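Local coordinates for protein extracellular sialidase/neuraminidase, putative (Aspergillus fumigatus, PDB 2XZI) that acts as a KDNase, a sialidase-family glycosidase of six-bladed beta-propeller fold that probably cleaves terminal KDN from glycoconjugates outside the cell, at residues S219-G227 and T258-A266; N243-V254 and F265-C276. All blocks are in the same frame, centred on the assembly; numbering follows the deposited sequence.

Contact 1 of 2, residues S219-G227 and T258-A266; sequences SVQRLSGAG and TLEGFGAFA. With NO2 (nitrite ion), chain H.
Gln221 reaches from the edge strand 217-222 to the turn at Thr258-Gly261. Its CB lies 3.9 Å from the nitrogen of the nitrite ion, and CG, anti to the backbone N (chi1 176°), starts an extended chain that carries the amide across. There CD and OE1 pass the Phe262 ring, OE1 coming within 3.5 Å of CE1, with the amide and ring planes 79° apart; OE1 is also held by Asn206. At the tip, NE2 donates to Thr258 O over 3.0 Å, in the plane of both the amide and the carbonyl. Gly261 N gives that carbonyl its second bond, closing the type I turn. Glutamine suits the place, since its one amide accepts from one blade and donates to the next.

Further along, Leu223 CD2 packs on Phe262 CD1 at 3.4 Å. The Phe265 ring then lies against the type II turn Leu223-Ala226, with Ala226 CA over its face, a CH-pi contact 3.8 Å from the centroid. Gly225, in the turn's left-handed position, leaves its bare backbone against this ring. Water 1 links Ser224 O to Phe265 N. Ser219 OG donates to O2 of the nitrite, an ion probably from the crystallisation liquor that Arg210 also holds. With one direct hydrogen bond and otherwise apolar and water-mediated contact, the two edges meet through side chains and turns rather than as a continuous sheet.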
loop_
_atom_site.group_PDB
_atom_site.type_symbol
_atom_site.label_atom_id
_atom_site.label_comp_id
_atom_site.label_asym_id
_atom_site.label_seq_id
_atom_site.Cartn_x
_atom_site.Cartn_y
_atom_site.Cartn_z
ATOM N N SER A 219 17.415 11.338 1.537
ATOM C CA SER A 219 18.103 11.189 2.821
ATOM C C SER A 219 17.210 10.401 3.775
ATOM O O SER A 219 16.031 10.149 3.471
ATOM C CB SER A 219 18.455 12.552 3.403
ATOM O OG SER A 219 17.295 13.299 3.643
ATOM N N VAL A 220 17.772 9.988 4.906
ATOM C CA VAL A 220 17.036 9.184 5.875
ATOM C C VAL A 220 16.757 9.973 7.146
ATOM O O VAL A 220 17.674 10.564 7.737
ATOM C CB VAL A 220 17.811 7.911 6.251
ATOM C CG1 VAL A 220 17.066 7.131 7.336
ATOM C CG2 VAL A 220 18.057 7.045 5.028
ATOM N N GLN A 221 15.501 9.960 7.566
ATOM C CA GLN A 221 15.094 10.489 8.854
ATOM C C GLN A 221 14.810 9.308 9.778
ATOM O O GLN A 221 13.783 8.610 9.631
ATOM C CB GLN A 221 13.862 11.377 8.702
ATOM C CG GLN A 221 13.332 11.884 10.026
ATOM C CD GLN A 221 12.039 12.664 9.887
ATOM O OE1 GLN A 221 11.106 12.240 9.199
ATOM N NE2 GLN A 221 11.953 13.794 10.583
ATOM N N ARG A 222 15.725 9.035 10.698
ATOM C CA ARG A 222 15.537 7.908 11.618
ATOM C C ARG A 222 14.457 8.226 12.640
ATOM O O ARG A 222 14.346 9.359 13.110
ATOM C CB ARG A 222 16.837 7.539 12.342
ATOM C CG ARG A 222 17.993 7.104 11.440
ATOM C CD ARG A 222 17.717 5.779 10.721
ATOM N NE ARG A 222 17.776 4.596 11.588
ATOM C CZ ARG A 222 18.905 3.965 11.934
ATOM N NH1 ARG A 222 20.091 4.420 11.553
ATOM N NH2 ARG A 222 18.850 2.890 12.683
ATOM N N LEU A 223 13.655 7.217 12.956
ATOM C CA LEU A 223 12.553 7.354 13.900
ATOM C C LEU A 223 12.609 6.345 15.008
ATOM O O LEU A 223 12.513 5.141 14.751
ATOM C CB LEU A 223 11.207 7.159 13.208
ATOM C CG LEU A 223 10.890 8.048 12.021
ATOM C CD1 LEU A 223 9.678 7.477 11.257
ATOM C CD2 LEU A 223 10.670 9.483 12.465
ATOM N N SER A 224 12.609 6.857 16.238
ATOM C CA SER A 224 12.599 6.017 17.421
ATOM C C SER A 224 11.185 5.512 17.721
ATOM O O SER A 224 10.248 6.296 17.886
ATOM C CB SER A 224 13.179 6.796 18.608
ATOM O OG SER A 224 13.209 6.002 19.779
ATOM N N GLY A 225 11.044 4.197 17.778
ATOM C CA GLY A 225 9.762 3.571 18.076
ATOM C C GLY A 225 8.867 3.254 16.887
ATOM O O GLY A 225 7.751 2.780 17.094
ATOM N N ALA A 226 9.340 3.513 15.664
ATOM C CA ALA A 226 8.537 3.257 14.459
ATOM C C ALA A 226 8.410 1.772 14.194
ATOM O O ALA A 226 9.251 0.974 14.610
ATOM C CB ALA A 226 9.115 3.975 13.237
ATOM N N GLY A 227 7.350 1.401 13.492
ATOM C CA GLY A 227 7.172 0.021 13.071
ATOM C C GLY A 227 7.922 -0.357 11.806
ATOM O O GLY A 227 8.648 0.462 11.212
ATOM N N THR A 258 7.692 16.644 12.310
ATOM C CA THR A 258 7.994 17.467 11.145
ATOM C C THR A 258 9.284 16.894 10.549
ATOM O O THR A 258 9.829 15.908 11.064
ATOM C CB THR A 258 8.247 18.937 11.537
ATOM O OG1 THR A 258 9.447 19.002 12.310
ATOM C CG2 THR A 258 7.081 19.538 12.356
ATOM N N LEU A 259 9.785 17.521 9.492
ATOM C CA LEU A 259 11.085 17.123 8.939
ATOM C C LEU A 259 12.268 17.317 9.894
ATOM O O LEU A 259 13.356 16.799 9.653
ATOM C CB LEU A 259 11.348 17.826 7.609
ATOM C CG LEU A 259 10.452 17.392 6.447
ATOM C CD1 LEU A 259 10.805 18.185 5.215
ATOM C CD2 LEU A 259 10.577 15.892 6.179
ATOM N N GLU A 260 12.034 18.040 10.986
ATOM C CA GLU A 260 13.067 18.231 12.002
ATOM C C GLU A 260 13.072 17.155 13.081
ATOM O O GLU A 260 14.013 17.077 13.875
ATOM C CB GLU A 260 12.928 19.606 12.657
ATOM C CG GLU A 260 13.232 20.771 11.720
ATOM C CD GLU A 260 12.886 22.138 12.318
ATOM O OE1 GLU A 260 12.335 22.198 13.444
ATOM O OE2 GLU A 260 13.149 23.155 11.647
ATOM N N GLY A 261 12.018 16.340 13.136
ATOM C CA GLY A 261 11.939 15.272 14.121
ATOM C C GLY A 261 10.535 14.889 14.546
ATOM O O GLY A 261 9.580 15.657 14.359
ATOM N N PHE A 262 10.421 13.699 15.133
ATOM C CA PHE A 262 9.153 13.185 15.619
ATOM C C PHE A 262 9.150 12.982 17.111
ATOM O O PHE A 262 10.193 12.735 17.719
ATOM C CB PHE A 262 8.823 11.839 14.969
ATOM C CG PHE A 262 8.210 11.959 13.607
ATOM C CD1 PHE A 262 8.942 12.445 12.530
ATOM C CD2 PHE A 262 6.892 11.567 13.402
ATOM C CE1 PHE A 262 8.355 12.537 11.269
ATOM C CE2 PHE A 262 6.313 11.661 12.150
ATOM C CZ PHE A 262 7.035 12.130 11.094
ATOM N N GLY A 263 7.956 13.069 17.686
ATOM C CA GLY A 263 7.734 12.666 19.063
ATOM C C GLY A 263 7.580 11.160 19.149
ATOM O O GLY A 263 7.769 10.432 18.154
ATOM N N ALA A 264 7.209 10.693 20.335
ATOM C CA ALA A 264 7.076 9.267 20.594
ATOM C C ALA A 264 5.894 8.621 19.873
ATOM O O ALA A 264 4.864 9.255 19.622
ATOM C CB ALA A 264 6.973 9.009 22.085
ATOM N N PHE A 265 6.078 7.344 19.551
ATOM C CA PHE A 265 4.977 6.496 19.107
ATOM C C PHE A 265 4.178 6.007 20.306
ATOM O O PHE A 265 4.753 5.618 21.327
ATOM C CB PHE A 265 5.479 5.298 18.304
ATOM C CG PHE A 265 5.815 5.632 16.876
ATOM C CD1 PHE A 265 7.061 6.167 16.551
ATOM C CD2 PHE A 265 4.882 5.406 15.851
ATOM C CE1 PHE A 265 7.389 6.492 15.221
ATOM C CE2 PHE A 265 5.213 5.722 14.520
ATOM C CZ PHE A 265 6.458 6.260 14.208
ATOM N N ALA A 266 2.855 6.035 20.175
ATOM C CA ALA A 266 1.949 5.550 21.214
ATOM C C ALA A 266 0.710 4.946 20.568
ATOM O O ALA A 266 0.299 5.376 19.489
ATOM C CB ALA A 266 1.564 6.696 22.158
HETATM N N NO2 H . 15.943 14.457 7.512
HETATM O O1 NO2 H . 14.839 15.411 7.595
HETATM O O2 NO2 H . 16.629 14.596 6.225
HETATM O O HOH W 1 8.522 6.050 20.226
#

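Contact 2 of 2, residues N243-V254 and F265-C276; sequences NDRPSQKGYRMV and FAPDAGLPDPAC. With KDM (deamino-alpha-neuraminic acid), chain C.
Strand 250-254 pairs antiparallel with both arms of the bent segment 265-276, which turns a corner at residues 269-271. Val254 and Ala266 exchange backbone bonds, as do Gly250 and Asp273; between them Arg252 N donates to Leu271 O and Arg252 O accepts from Asp268 N. The type I turn Asp268-Leu271 makes the corner, and Asp268 OD1 takes Gly270 N in an Asx turn.

Arg252 bends at chi2 and chi3 (-64° and -63°), which folds its guanidinium back beside Asp273. NH1 forms a salt bridge to Asp273 OD2 at 2.9 Å, meeting it from above the carboxylate plane, and a weak bond to Cys276 O. On another edge NE points almost straight at Asn243 OD1 over 2.6 Å, while NH2 reaches Asn243 O. Arginine fits here because its several N-H groups serve both segments, fixing its rotation. Asp273 OD1 receives Cys276 N in an Asx motif that holds the loop Asp273-Cys276, and Asn295 also bonds OD2.

This loop backs Arg245, with Ala275 O 3.0 Å above one guanidinium face. NH1 and NH2 both donate to the KDM carboxylate oxygen O1B, at 3.1 and 2.9 Å; Arg39 and Arg302 also bond the ligand, fitting the sialidase arginine triad that holds the substrate carboxylate. Glu229 also salt-bridges NH1. Strand 240-244 flanks strand 250-258 within the blade, and Leu271 packs against Phe293 and Arg308 of the following blade.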
loop_
_atom_site.group_PDB
_atom_site.type_symbol
_atom_site.label_atom_id
_atom_site.label_comp_id
_atom_site.label_asym_id
_atom_site.label_seq_id
_atom_site.Cartn_x
_atom_site.Cartn_y
_atom_site.Cartn_z
ATOM N N ASN A 243 1.468 6.539 11.091
ATOM C CA ASN A 243 0.483 5.618 11.642
ATOM C C ASN A 243 0.907 4.221 11.208
ATOM O O ASN A 243 0.771 3.833 10.040
ATOM C CB ASN A 243 -0.921 6.018 11.162
ATOM C CG ASN A 243 -2.015 5.112 11.690
ATOM O OD1 ASN A 243 -1.864 3.892 11.698
ATOM N ND2 ASN A 243 -3.133 5.701 12.104
ATOM N N ASP A 244 1.501 3.488 12.145
ATOM C CA ASP A 244 2.208 2.257 11.836
ATOM C C ASP A 244 1.467 1.032 12.346
ATOM O O ASP A 244 0.715 1.091 13.339
ATOM C CB ASP A 244 3.598 2.283 12.489
ATOM C CG ASP A 244 4.572 3.236 11.801
ATOM O OD1 ASP A 244 4.133 4.089 11.005
ATOM O OD2 ASP A 244 5.785 3.145 12.072
ATOM N N ARG A 245 1.733 -0.092 11.691
ATOM C CA ARG A 245 1.322 -1.403 12.165
ATOM C C ARG A 245 2.042 -1.736 13.470
ATOM O O ARG A 245 3.272 -1.601 13.556
ATOM C CB ARG A 245 1.701 -2.429 11.096
ATOM C CG ARG A 245 1.523 -3.883 11.509
ATOM C CD ARG A 245 1.940 -4.780 10.372
ATOM N NE ARG A 245 1.986 -6.189 10.757
ATOM C CZ ARG A 245 1.998 -7.198 9.887
ATOM N NH1 ARG A 245 1.884 -6.973 8.574
ATOM N NH2 ARG A 245 2.059 -8.445 10.341
ATOM N N PRO A 246 1.283 -2.179 14.488
ATOM C CA PRO A 246 1.933 -2.555 15.748
ATOM C C PRO A 246 2.688 -3.886 15.632
ATOM O O PRO A 246 2.352 -4.724 14.783
ATOM C CB PRO A 246 0.745 -2.718 16.699
ATOM C CG PRO A 246 -0.387 -3.183 15.802
ATOM C CD PRO A 246 -0.186 -2.340 14.547
ATOM N N SER A 247 3.690 -4.085 16.497
ATOM C CA SER A 247 4.407 -5.376 16.543
ATOM C C SER A 247 3.518 -6.523 17.072
ATOM O O SER A 247 3.681 -7.682 16.675
ATOM C CB SER A 247 5.728 -5.271 17.324
ATOM O OG SER A 247 5.534 -4.844 18.657
ATOM N N GLN A 248 2.581 -6.181 17.951
ATOM C CA GLN A 248 1.605 -7.135 18.467
ATOM C C GLN A 248 0.195 -6.598 18.259
ATOM O O GLN A 248 -0.023 -5.378 18.245
ATOM C CB GLN A 248 1.846 -7.433 19.955
ATOM C CG GLN A 248 2.941 -8.475 20.238
ATOM C CD GLN A 248 4.313 -7.871 20.501
ATOM O OE1 GLN A 248 4.435 -6.697 20.855
ATOM N NE2 GLN A 248 5.357 -8.684 20.344
ATOM N N LYS A 249 -0.757 -7.513 18.100
ATOM C CA LYS A 249 -2.152 -7.148 17.878
ATOM C C LYS A 249 -2.647 -6.182 18.949
ATOM O O LYS A 249 -2.260 -6.294 20.120
ATOM C CB LYS A 249 -3.032 -8.395 17.883
ATOM C CG LYS A 249 -2.648 -9.432 16.851
ATOM C CD LYS A 249 -3.700 -10.530 16.772
ATOM C CE LYS A 249 -3.632 -11.250 15.431
ATOM N NZ LYS A 249 -4.821 -12.119 15.223
ATOM N N GLY A 250 -3.490 -5.233 18.544
ATOM C CA GLY A 250 -4.049 -4.273 19.466
ATOM C C GLY A 250 -4.547 -3.035 18.756
ATOM O O GLY A 250 -5.738 -2.951 18.424
ATOM N N TYR A 251 -3.627 -2.089 18.533
ATOM C CA TYR A 251 -3.946 -0.741 18.054
ATOM C C TYR A 251 -2.865 -0.208 17.140
ATOM O O TYR A 251 -1.699 -0.586 17.257
ATOM C CB TYR A 251 -4.103 0.221 19.246
ATOM C CG TYR A 251 -5.168 -0.233 20.211
ATOM C CD1 TYR A 251 -6.515 0.047 19.972
ATOM C CD2 TYR A 251 -4.834 -0.987 21.335
ATOM C CE1 TYR A 251 -7.505 -0.397 20.840
ATOM C CE2 TYR A 251 -5.812 -1.427 22.214
ATOM C CZ TYR A 251 -7.143 -1.132 21.954
ATOM O OH TYR A 251 -8.116 -1.565 22.821
ATOM N N ARG A 252 -3.260 0.698 16.252
ATOM C CA ARG A 252 -2.287 1.430 15.446
ATOM C C ARG A 252 -1.351 2.246 16.335
ATOM O O ARG A 252 -1.759 2.744 17.396
ATOM C CB ARG A 252 -2.995 2.365 14.476
ATOM C CG ARG A 252 -3.992 1.701 13.548
ATOM C CD ARG A 252 -3.369 0.698 12.586
ATOM N NE ARG A 252 -2.411 1.306 11.663
ATOM C CZ ARG A 252 -1.763 0.622 10.731
ATOM N NH1 ARG A 252 -2.011 -0.682 10.566
ATOM N NH2 ARG A 252 -0.915 1.252 9.928
ATOM N N MET A 253 -0.094 2.350 15.920
ATOM C CA MET A 253 0.908 3.124 16.642
ATOM C C MET A 253 1.123 4.451 15.930
ATOM O O MET A 253 1.501 4.476 14.759
ATOM C CB MET A 253 2.216 2.332 16.746
ATOM C CG MET A 253 2.101 1.021 17.526
ATOM S SD MET A 253 1.651 1.259 19.257
ATOM C CE MET A 253 3.187 1.899 19.893
ATOM N N VAL A 254 0.879 5.556 16.630
ATOM C CA VAL A 254 0.883 6.885 16.022
ATOM C C VAL A 254 1.979 7.774 16.596
ATOM O O VAL A 254 2.218 7.778 17.808
ATOM C CB VAL A 254 -0.527 7.582 16.143
ATOM C CG1 VAL A 254 -0.478 9.054 15.753
ATOM C CG2 VAL A 254 -1.551 6.838 15.291
ATOM N N PHE A 265 6.078 7.344 19.551
ATOM C CA PHE A 265 4.977 6.496 19.107
ATOM C C PHE A 265 4.178 6.007 20.306
ATOM O O PHE A 265 4.753 5.618 21.327
ATOM C CB PHE A 265 5.479 5.298 18.304
ATOM C CG PHE A 265 5.815 5.632 16.876
ATOM C CD1 PHE A 265 7.061 6.167 16.551
ATOM C CD2 PHE A 265 4.882 5.406 15.851
ATOM C CE1 PHE A 265 7.389 6.492 15.221
ATOM C CE2 PHE A 265 5.213 5.722 14.520
ATOM C CZ PHE A 265 6.458 6.260 14.208
ATOM N N ALA A 266 2.855 6.035 20.175
ATOM C CA ALA A 266 1.949 5.550 21.214
ATOM C C ALA A 266 0.710 4.946 20.568
ATOM O O ALA A 266 0.299 5.376 19.489
ATOM C CB ALA A 266 1.564 6.696 22.158
ATOM N N PRO A 267 0.111 3.931 21.216
ATOM C CA PRO A 267 -1.066 3.312 20.609
ATOM C C PRO A 267 -2.224 4.299 20.535
ATOM O O PRO A 267 -2.412 5.113 21.458
ATOM C CB PRO A 267 -1.386 2.140 21.547
ATOM C CG PRO A 267 -0.674 2.466 22.820
ATOM C CD PRO A 267 0.536 3.240 22.452
ATOM N N ASP A 268 -2.973 4.255 19.431
ATOM C CA ASP A 268 -4.179 5.056 19.277
ATOM C C ASP A 268 -5.362 4.177 19.636
ATOM O O ASP A 268 -5.735 3.288 18.874
ATOM C CB ASP A 268 -4.316 5.568 17.841
ATOM C CG ASP A 268 -5.474 6.535 17.670
ATOM O OD1 ASP A 268 -6.482 6.434 18.404
ATOM O OD2 ASP A 268 -5.378 7.409 16.788
ATOM N N ALA A 269 -5.933 4.409 20.813
ATOM C CA ALA A 269 -7.007 3.551 21.310
ATOM C C ALA A 269 -8.278 3.637 20.457
ATOM O O ALA A 269 -9.165 2.787 20.568
ATOM C CB ALA A 269 -7.303 3.869 22.781
ATOM N N GLY A 270 -8.345 4.651 19.593
ATOM C CA GLY A 270 -9.478 4.828 18.676
ATOM C C GLY A 270 -9.367 3.976 17.415
ATOM O O GLY A 270 -10.331 3.883 16.644
ATOM N N LEU A 271 -8.207 3.341 17.224
ATOM C CA LEU A 271 -7.907 2.587 15.991
ATOM C C LEU A 271 -7.394 1.164 16.269
ATOM O O LEU A 271 -6.193 0.892 16.161
ATOM C CB LEU A 271 -6.905 3.360 15.116
ATOM C CG LEU A 271 -7.309 4.749 14.612
ATOM C CD1 LEU A 271 -6.132 5.399 13.881
ATOM C CD2 LEU A 271 -8.585 4.700 13.737
ATOM N N PRO A 272 -8.303 0.252 16.643
ATOM C CA PRO A 272 -7.929 -1.152 16.797
ATOM C C PRO A 272 -7.318 -1.697 15.500
ATOM O O PRO A 272 -7.677 -1.256 14.405
ATOM C CB PRO A 272 -9.269 -1.826 17.133
ATOM C CG PRO A 272 -10.305 -0.923 16.548
ATOM C CD PRO A 272 -9.756 0.452 16.780
ATOM N N ASP A 273 -6.366 -2.611 15.645
ATOM C CA ASP A 273 -5.673 -3.187 14.499
ATOM C C ASP A 273 -5.197 -4.580 14.903
ATOM O O ASP A 273 -4.778 -4.769 16.049
ATOM C CB ASP A 273 -4.481 -2.303 14.126
ATOM C CG ASP A 273 -3.760 -2.802 12.887
ATOM O OD1 ASP A 273 -2.872 -3.669 13.011
ATOM O OD2 ASP A 273 -4.111 -2.338 11.771
ATOM N N PRO A 274 -5.237 -5.560 13.983
ATOM C CA PRO A 274 -4.880 -6.945 14.323
ATOM C C PRO A 274 -3.427 -7.278 13.981
ATOM O O PRO A 274 -3.108 -8.430 13.772
ATOM C CB PRO A 274 -5.848 -7.757 13.449
ATOM C CG PRO A 274 -5.905 -6.919 12.155
ATOM C CD PRO A 274 -5.842 -5.470 12.635
ATOM N N ALA A 275 -2.566 -6.260 13.974
ATOM C CA ALA A 275 -1.192 -6.382 13.475
ATOM C C ALA A 275 -1.234 -6.670 11.966
ATOM O O ALA A 275 -0.937 -7.777 11.492
ATOM C CB ALA A 275 -0.395 -7.462 14.252
ATOM N N CYS A 276 -1.643 -5.646 11.219
ATOM C CA CYS A 276 -1.767 -5.720 9.768
ATOM C C CYS A 276 -1.445 -4.322 9.219
ATOM O O CYS A 276 -1.519 -3.342 9.936
ATOM C CB CYS A 276 -3.192 -6.164 9.370
ATOM S SG CYS A 276 -3.486 -6.427 7.608
HETATM C C2 KDM C . 3.015 -10.114 6.163
HETATM C C1 KDM C . 1.590 -10.121 6.701
HETATM C C3 KDM C . 3.024 -9.792 4.657
HETATM C C4 KDM C . 4.342 -9.115 4.179
HETATM C C5 KDM C . 5.513 -9.223 5.163
HETATM C C6 KDM C . 5.076 -8.656 6.537
HETATM C C7 KDM C . 6.092 -8.931 7.657
HETATM C C8 KDM C . 5.690 -8.188 8.944
HETATM C C9 KDM C . 6.660 -8.494 10.072
HETATM O O5 KDM C . 6.691 -8.551 4.649
HETATM O O1A KDM C . 0.648 -10.312 5.895
HETATM O O1B KDM C . 1.479 -9.948 7.938
HETATM O O4 KDM C . 4.723 -9.725 2.945
HETATM O O6 KDM C . 3.777 -9.173 6.981
HETATM O O7 KDM C . 6.136 -10.339 7.907
HETATM O O8 KDM C . 5.702 -6.769 8.735
HETATM O O9 KDM C . 7.936 -7.942 9.708
HETATM O O2 KDM C . 3.495 -11.445 6.389
#

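From the N terminus, the chain leaves strand 217-222 through 219-227, forms strands 230-234 and 240-244, and enters contact 2 at 243-254. It then turns between strands 250-258 and 261-268 and supplies 258-266, closing the loop of contact 1 across 30 intervening residues. Segment 265-276 closes contact 2 after only ten. The loops cross rather than nest, sharing Phe265 and Ala266. Contact 1 ties the edge of the preceding propeller blade to this one; contact 2 pairs strand 250-258 with strands 261-268 and 272-273 within the blade, whose corner faces the next. They also meet directly, Gly227 N lying 2.7 Å from Asp244 OD2, a probable hydrogen bond, with Ala226 CB packed beside that oxygen.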